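Phenolic acid decarboxylase (Sedimentibacter hydroxybenzoicus, PDB 7AE5) catalyses the reversible non-oxidative decarboxylation of 4-hydroxybenzoate and 3,4-dihydroxybenzoate, using prenylated FMN and manganese as cofactors. Local coordinates at residues 95-100 against 329-334; 133-138 against 281-286; 306-309 against 315-318. One frame throughout, in Å; residues are numbered along the deposited sequence.

Contact 1: residues 95-100 against 329-334; sequences RRWDKF and LYKQLK
Lys331 reaches out from helix 323-336 and lays the end of its chain against Trp97 and Asp98, the two central residues of a type I beta turn that runs from Arg96 to Lys99. The apolar part of the contact belongs to one methylene. Lys331 CE lies 3.6 Å from Trp97 CB and 3.8 Å from Trp97 CD1, so it touches the root of the indole, which it approaches obliquely. The lysine spans the gap because its chain is extended through CG, CD and CE, and a bend at the last torsion (chi4 -54°) then turns NZ aside from the line of the chain.

The electrostatic part is looser. Asp98 faces the lysine from the other side of the gap, and the salt bridge between Asp98 OD2 and Lys331 NZ is long at 3.8 Å; the same oxygen is slightly nearer to the methylene, 3.6 Å from Lys331 CE. The ammonium also donates a hydrogen bond to OD1 of Asn94, on helix 86-96 just ahead of the turn, its stronger polar partner. An alanine in place of Lys331 would probably deprive the exposed Asp98 of this positive neighbour, leave the Asn94 amide oxygen without its ammonium donor and uncover the base of the Trp97 side chain.

Trp97 is the buried member of the group. Its NE1 is hydrogen-bonded to Gly222 O, and its side chain packs on Tyr223 and on Asn324, Val327 and Pro328 of helix 323-336, so tryptophan and lysine together join the end of helix 86-96 to that helix. Leu329, Tyr330 and Leu333, from the same helix, pack instead on strand 340-347 of the five-stranded mixed sheet, with Leu333 also touching helix 364-372.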
# COMPACT_ATOMS: atom_id res chain seq x y z
N ARG C 95 23.03 9.78 33.63
CA ARG C 95 24.36 9.85 34.23
C ARG C 95 24.41 9.09 35.55
O ARG C 95 25.42 8.44 35.85
CB ARG C 95 24.76 11.31 34.43
CG ARG C 95 26.17 11.51 34.96
CD ARG C 95 26.40 12.95 35.39
NE ARG C 95 25.60 13.31 36.55
CZ ARG C 95 25.91 12.99 37.80
NH1 ARG C 95 27.01 12.31 38.09
NH2 ARG C 95 25.11 13.37 38.79
N ARG C 96 23.34 9.13 36.33
CA ARG C 96 23.30 8.47 37.63
C ARG C 96 22.92 6.99 37.54
O ARG C 96 23.05 6.28 38.53
CB ARG C 96 22.30 9.17 38.55
CG ARG C 96 22.50 10.68 38.70
CD ARG C 96 21.69 11.24 39.86
NE ARG C 96 21.72 12.69 39.89
CZ ARG C 96 20.83 13.44 40.54
NH1 ARG C 96 19.84 12.91 41.23
NH2 ARG C 96 20.96 14.77 40.50
N TRP C 97 22.46 6.53 36.37
CA TRP C 97 21.76 5.25 36.28
C TRP C 97 22.63 4.08 36.73
O TRP C 97 22.15 3.17 37.42
CB TRP C 97 21.27 5.02 34.85
CG TRP C 97 20.15 4.02 34.75
CD1 TRP C 97 20.25 2.71 34.41
CD2 TRP C 97 18.76 4.26 35.01
NE1 TRP C 97 19.02 2.11 34.43
CE2 TRP C 97 18.08 3.04 34.79
CE3 TRP C 97 18.02 5.39 35.39
CZ2 TRP C 97 16.70 2.92 34.95
CZ3 TRP C 97 16.65 5.26 35.55
CH2 TRP C 97 16.01 4.03 35.33
N ASP C 98 23.91 4.07 36.35
CA ASP C 98 24.75 2.89 36.53
C ASP C 98 25.75 3.03 37.67
O ASP C 98 26.64 2.18 37.80
CB ASP C 98 25.49 2.59 35.22
CG ASP C 98 24.62 1.85 34.22
OD1 ASP C 98 23.62 1.23 34.64
OD2 ASP C 98 24.94 1.88 33.01
N LYS C 99 25.62 4.05 38.51
CA LYS C 99 26.57 4.24 39.60
C LYS C 99 26.50 3.08 40.58
O LYS C 99 25.43 2.72 41.07
CB LYS C 99 26.29 5.56 40.32
CG LYS C 99 26.51 6.79 39.46
CD LYS C 99 26.07 8.05 40.18
CE LYS C 99 26.91 8.30 41.42
NZ LYS C 99 27.36 9.72 41.51
N PHE C 100 27.67 2.49 40.87
CA PHE C 100 27.78 1.38 41.81
C PHE C 100 29.24 1.28 42.23
O PHE C 100 30.13 1.53 41.42
CB PHE C 100 27.30 0.07 41.18
N LEU C 329 16.14 2.13 27.47
CA LEU C 329 16.10 2.01 26.01
C LEU C 329 17.21 2.82 25.36
O LEU C 329 17.82 2.38 24.38
CB LEU C 329 14.73 2.44 25.48
CG LEU C 329 13.55 1.52 25.79
CD1 LEU C 329 12.24 2.17 25.40
CD2 LEU C 329 13.73 0.19 25.08
N TYR C 330 17.48 4.01 25.89
CA TYR C 330 18.57 4.83 25.36
C TYR C 330 19.91 4.11 25.49
O TYR C 330 20.74 4.15 24.58
CB TYR C 330 18.61 6.18 26.08
CG TYR C 330 19.88 6.96 25.87
CD1 TYR C 330 20.11 7.67 24.70
CD2 TYR C 330 20.86 7.00 26.86
CE1 TYR C 330 21.27 8.39 24.51
CE2 TYR C 330 22.03 7.72 26.68
CZ TYR C 330 22.23 8.41 25.50
OH TYR C 330 23.39 9.12 25.32
N LYS C 331 20.13 3.44 26.63
CA LYS C 331 21.40 2.74 26.83
C LYS C 331 21.52 1.53 25.90
O LYS C 331 22.62 1.22 25.43
CB LYS C 331 21.53 2.31 28.29
CG LYS C 331 21.86 3.45 29.24
CD LYS C 331 22.11 2.92 30.65
CE LYS C 331 22.45 4.04 31.62
NZ LYS C 331 23.59 4.88 31.14
N GLN C 332 20.41 0.83 25.64
CA GLN C 332 20.46 -0.30 24.72
C GLN C 332 20.73 0.16 23.29
O GLN C 332 21.51 -0.47 22.57
CB GLN C 332 19.16 -1.10 24.79
CG GLN C 332 18.73 -1.46 26.20
CD GLN C 332 17.41 -2.22 26.24
OE1 GLN C 332 16.61 -2.14 25.32
NE2 GLN C 332 17.18 -2.94 27.33
N LEU C 333 20.10 1.26 22.86
CA LEU C 333 20.38 1.80 21.54
C LEU C 333 21.81 2.30 21.44
O LEU C 333 22.48 2.11 20.41
CB LEU C 333 19.40 2.93 21.21
CG LEU C 333 17.92 2.61 21.02
CD1 LEU C 333 17.23 3.75 20.27
CD2 LEU C 333 17.73 1.30 20.29
N LYS C 334 22.30 2.95 22.50
CA LYS C 334 23.61 3.59 22.44
C LYS C 334 24.74 2.57 22.36
O LYS C 334 25.82 2.89 21.84
CB LYS C 334 23.79 4.50 23.65
CG LYS C 334 25.01 5.41 23.59
CD LYS C 334 24.72 6.68 22.82
CE LYS C 334 25.77 7.74 23.09
NZ LYS C 334 25.55 8.95 22.26

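Contact 2: residues 133-138 against 281-286; sequences RINEQD and GSYSGA
Tyr283 lies with one face of its ring under Gln137 CB, a CH-pi contact of 3.9 Å to the ring centroid, offset toward the rim so that CZ is the nearest ring atom. The phenol oxygen reaches on to the backbone: Gln137 N donates to Tyr283 OH at 3.0 Å in a nearly straight bond (167°). Asp138 meets the ring at its edge, OD1 lying in the ring plane 3.2 Å from Tyr283 CE1, with the carboxylate turned almost perpendicular to the ring. The receiving surface is a type I beta turn from Asn135 to Asp138, steadied by Asn135 N, which bonds to Asp138 OD2 (3.0 Å) from well above the carboxylate plane. Tyr283 itself sits on strand 282-283, paired antiparallel with strand 277-278, which carries Glu278, the predicted proton donor. Asn135 CB, 3.2 Å from Tyr283 OH, closes in beside the phenol oxygen. Bent at chi2 (-67°), the Gln137 chain leads its amide away from the tyrosine to the ShdD chain, where it bonds Val42 O and Met44 N. Phe47 of ShdD meets the Tyr283 ring edge-to-face, and Leu458 of a second subunit packs on the same tyrosine.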
# COMPACT_ATOMS: atom_id res chain seq x y z
N ARG C 133 -12.14 6.47 47.58
CA ARG C 133 -12.30 5.88 46.25
C ARG C 133 -11.65 6.78 45.21
O ARG C 133 -12.02 7.96 45.08
CB ARG C 133 -13.77 5.65 45.92
CG ARG C 133 -13.97 4.63 44.81
CD ARG C 133 -15.42 4.51 44.37
NE ARG C 133 -16.29 4.02 45.43
CZ ARG C 133 -16.36 2.75 45.81
NH1 ARG C 133 -15.60 1.82 45.26
NH2 ARG C 133 -17.23 2.40 46.75
N ILE C 134 -10.69 6.23 44.47
CA ILE C 134 -9.92 7.03 43.52
C ILE C 134 -10.75 7.34 42.28
O ILE C 134 -10.83 8.49 41.83
CB ILE C 134 -8.61 6.32 43.16
CG1 ILE C 134 -7.88 5.90 44.44
CG2 ILE C 134 -7.73 7.22 42.30
CD1 ILE C 134 -6.58 5.17 44.18
N ASN C 135 -11.37 6.32 41.69
CA ASN C 135 -12.22 6.52 40.53
C ASN C 135 -13.61 5.95 40.80
O ASN C 135 -13.80 5.11 41.68
CB ASN C 135 -11.61 5.90 39.27
CG ASN C 135 -10.67 6.86 38.56
OD1 ASN C 135 -11.05 7.98 38.22
ND2 ASN C 135 -9.43 6.42 38.34
N GLU C 136 -14.57 6.42 40.01
CA GLU C 136 -15.98 6.18 40.31
C GLU C 136 -16.31 4.69 40.33
O GLU C 136 -17.06 4.23 41.20
CB GLU C 136 -16.87 6.91 39.30
CG GLU C 136 -17.63 8.09 39.88
CD GLU C 136 -18.81 8.49 39.02
OE1 GLU C 136 -19.73 7.65 38.85
OE2 GLU C 136 -18.83 9.63 38.52
N GLN C 137 -15.76 3.92 39.39
CA GLN C 137 -16.14 2.53 39.21
C GLN C 137 -15.13 1.56 39.81
O GLN C 137 -15.16 0.36 39.50
CB GLN C 137 -16.34 2.22 37.73
CG GLN C 137 -17.43 3.06 37.08
CD GLN C 137 -18.81 2.74 37.62
OE1 GLN C 137 -19.20 1.58 37.71
NE2 GLN C 137 -19.55 3.78 38.00
N ASP C 138 -14.24 2.04 40.67
CA ASP C 138 -13.33 1.15 41.37
C ASP C 138 -14.10 0.21 42.29
O ASP C 138 -15.11 0.60 42.90
CB ASP C 138 -12.30 1.94 42.16
CG ASP C 138 -11.31 2.66 41.27
OD1 ASP C 138 -11.32 2.43 40.05
OD2 ASP C 138 -10.51 3.46 41.80
N GLY C 281 -5.35 4.61 30.74
CA GLY C 281 -6.47 5.50 30.96
C GLY C 281 -7.83 4.85 30.98
O GLY C 281 -8.83 5.53 30.77
N SER C 282 -7.90 3.55 31.25
CA SER C 282 -9.16 2.83 31.28
C SER C 282 -9.18 1.90 32.49
O SER C 282 -8.16 1.66 33.14
CB SER C 282 -9.39 2.05 29.99
OG SER C 282 -8.44 1.01 29.85
N TYR C 283 -10.37 1.37 32.78
CA TYR C 283 -10.54 0.46 33.90
C TYR C 283 -10.06 -0.94 33.54
O TYR C 283 -10.32 -1.43 32.44
CB TYR C 283 -12.00 0.40 34.33
CG TYR C 283 -12.50 1.59 35.10
CD1 TYR C 283 -12.20 1.74 36.45
CD2 TYR C 283 -13.28 2.57 34.49
CE1 TYR C 283 -12.66 2.83 37.17
CE2 TYR C 283 -13.74 3.66 35.20
CZ TYR C 283 -13.43 3.78 36.54
OH TYR C 283 -13.89 4.87 37.25
N SER C 284 -9.37 -1.57 34.48
CA SER C 284 -9.09 -3.00 34.36
C SER C 284 -10.38 -3.79 34.54
O SER C 284 -11.45 -3.25 34.85
CB SER C 284 -8.07 -3.44 35.40
OG SER C 284 -8.71 -3.81 36.61
N GLY C 285 -10.28 -5.10 34.33
CA GLY C 285 -11.39 -5.98 34.62
C GLY C 285 -11.34 -6.52 36.03
O GLY C 285 -10.30 -6.53 36.68
N ALA C 286 -12.51 -6.95 36.52
CA ALA C 286 -12.58 -7.60 37.81
C ALA C 286 -12.14 -9.05 37.67
O ALA C 286 -12.64 -9.78 36.81
CB ALA C 286 -13.99 -7.52 38.38

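Contact 3: residues 306-309 against 315-318; sequences ENLY and TEID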
# COMPACT_ATOMS: atom_id res chain seq x y z
N GLU C 306 0.38 9.05 51.52
CA GLU C 306 0.81 9.47 50.19
C GLU C 306 0.16 8.55 49.17
O GLU C 306 0.57 7.39 49.01
CB GLU C 306 2.33 9.43 50.08
CG GLU C 306 2.85 9.96 48.75
CD GLU C 306 4.22 9.41 48.39
OE1 GLU C 306 4.77 8.60 49.16
OE2 GLU C 306 4.76 9.79 47.33
N ASN C 307 -0.85 9.05 48.47
CA ASN C 307 -1.59 8.28 47.49
C ASN C 307 -1.57 8.98 46.15
O ASN C 307 -1.24 10.17 46.05
CB ASN C 307 -3.04 8.04 47.94
CG ASN C 307 -3.55 6.67 47.56
OD1 ASN C 307 -2.79 5.71 47.47
ND2 ASN C 307 -4.86 6.57 47.35
N LEU C 308 -1.93 8.24 45.11
CA LEU C 308 -1.81 8.70 43.73
C LEU C 308 -3.15 8.61 43.03
O LEU C 308 -3.88 7.63 43.18
CB LEU C 308 -0.75 7.86 42.98
CG LEU C 308 -0.67 7.84 41.44
CD1 LEU C 308 0.75 7.54 41.02
CD2 LEU C 308 -1.61 6.81 40.82
N TYR C 309 -3.47 9.64 42.26
CA TYR C 309 -4.60 9.59 41.34
C TYR C 309 -4.10 9.26 39.94
O TYR C 309 -3.08 9.80 39.48
CB TYR C 309 -5.38 10.91 41.29
CG TYR C 309 -6.45 10.90 40.22
CD1 TYR C 309 -7.65 10.23 40.42
CD2 TYR C 309 -6.24 11.53 39.00
CE1 TYR C 309 -8.62 10.21 39.44
CE2 TYR C 309 -7.21 11.50 38.01
CZ TYR C 309 -8.40 10.84 38.24
OH TYR C 309 -9.37 10.81 37.27
N THR C 315 -1.49 11.94 34.03
CA THR C 315 -1.69 12.13 35.46
C THR C 315 -0.34 11.87 36.13
O THR C 315 0.71 11.84 35.48
CB THR C 315 -2.81 11.22 36.02
OG1 THR C 315 -2.45 9.85 35.87
CG2 THR C 315 -4.13 11.48 35.30
N GLU C 316 -0.35 11.70 37.45
CA GLU C 316 0.90 11.48 38.17
C GLU C 316 1.59 10.20 37.72
O GLU C 316 2.82 10.14 37.64
CB GLU C 316 0.64 11.44 39.68
CG GLU C 316 1.91 11.40 40.50
CD GLU C 316 1.64 11.22 41.98
OE1 GLU C 316 0.46 11.25 42.38
OE2 GLU C 316 2.62 11.06 42.74
N ILE C 317 0.80 9.16 37.40
CA ILE C 317 1.37 7.86 37.06
C ILE C 317 2.30 7.96 35.85
O ILE C 317 3.31 7.25 35.78
CB ILE C 317 0.24 6.83 36.81
CG1 ILE C 317 0.83 5.44 36.54
CG2 ILE C 317 -0.65 7.26 35.66
CD1 ILE C 317 1.53 4.82 37.74
N ASP C 318 1.98 8.84 34.90
CA ASP C 318 2.83 8.98 33.72
C ASP C 318 4.22 9.48 34.08
O ASP C 318 5.20 9.09 33.44
CB ASP C 318 2.16 9.92 32.71
CG ASP C 318 0.81 9.41 32.25
OD1 ASP C 318 0.77 8.66 31.26
OD2 ASP C 318 -0.21 9.75 32.90
O HOH W 1 1.27 11.31 45.05
O HOH W 2 -1.86 11.97 42.14
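Leu308 and Glu316 pass each other at a slant, and the leucine lies over one face of the Glu316 carboxylate, with Leu308 CB nearest Glu316 OE1 (3.6 Å) and Leu308 CD1 nearest Glu316 CD (3.9 Å). The glutamate comes this far because it is extended throughout, its CG opposite the backbone N (chi1 -172°) and the rest of the chain straight. Beyond it, Leu308 CD1 touches Ile317 CB at 4.3 Å. The Tyr309 and Thr315 side chains run nearly perpendicular to one another, meeting where Thr315 CG2 comes 4.1 Å from Tyr309 CE2.

These pairs fold the connection between strand 304-306 and helix 316-320 back on itself, bringing the first turn of the helix against the chain that leaves the strand. At the start of that helix, Asp318 OD2 takes a nearly straight bond (171°) from Thr315 N, 2.8 Å long. Ile317 lies near the cofactor region, its side chain about 6 Å from that of Thr166, a residue predicted to bind prenylated FMN.

Two waters lie between the glutamate and the backbone of 306-309. Water 1 stands 2.7 Å from Glu316 OE2 and within hydrogen-bonding distance of Asn307 O; water 2 accepts from Tyr309 N at 2.8 Å and lies against Glu316 OE1 at a separation too short to be trusted. Lys145 forms salt bridges to both Glu316 and Glu306, and its charge would be expected to ease the repulsion between the two buried carboxylates, while His68 N adds a hydrogen bond to Glu316 OE2.

Contact 1 stands apart: its centre is 35 Å from that of contact 2, on the other side of the chain's centre, and 26 Å from that of contact 3. It is partly exposed and is made by one lysine, through methylene packing and a long salt bridge, whereas the other two are buried. Contact 2 uses an aromatic ring and a backbone bond beside ShdD and a second subunit; contact 3, the closest to the centre of the chain, brings buried carboxylate and water together. Contacts 2 and 3 touch, Ile134 CG2 lying 3.6 Å from Tyr309 CD1. Contacts 1 and 3 are related through consecutive helices, 316-320 and 323-336, without touching.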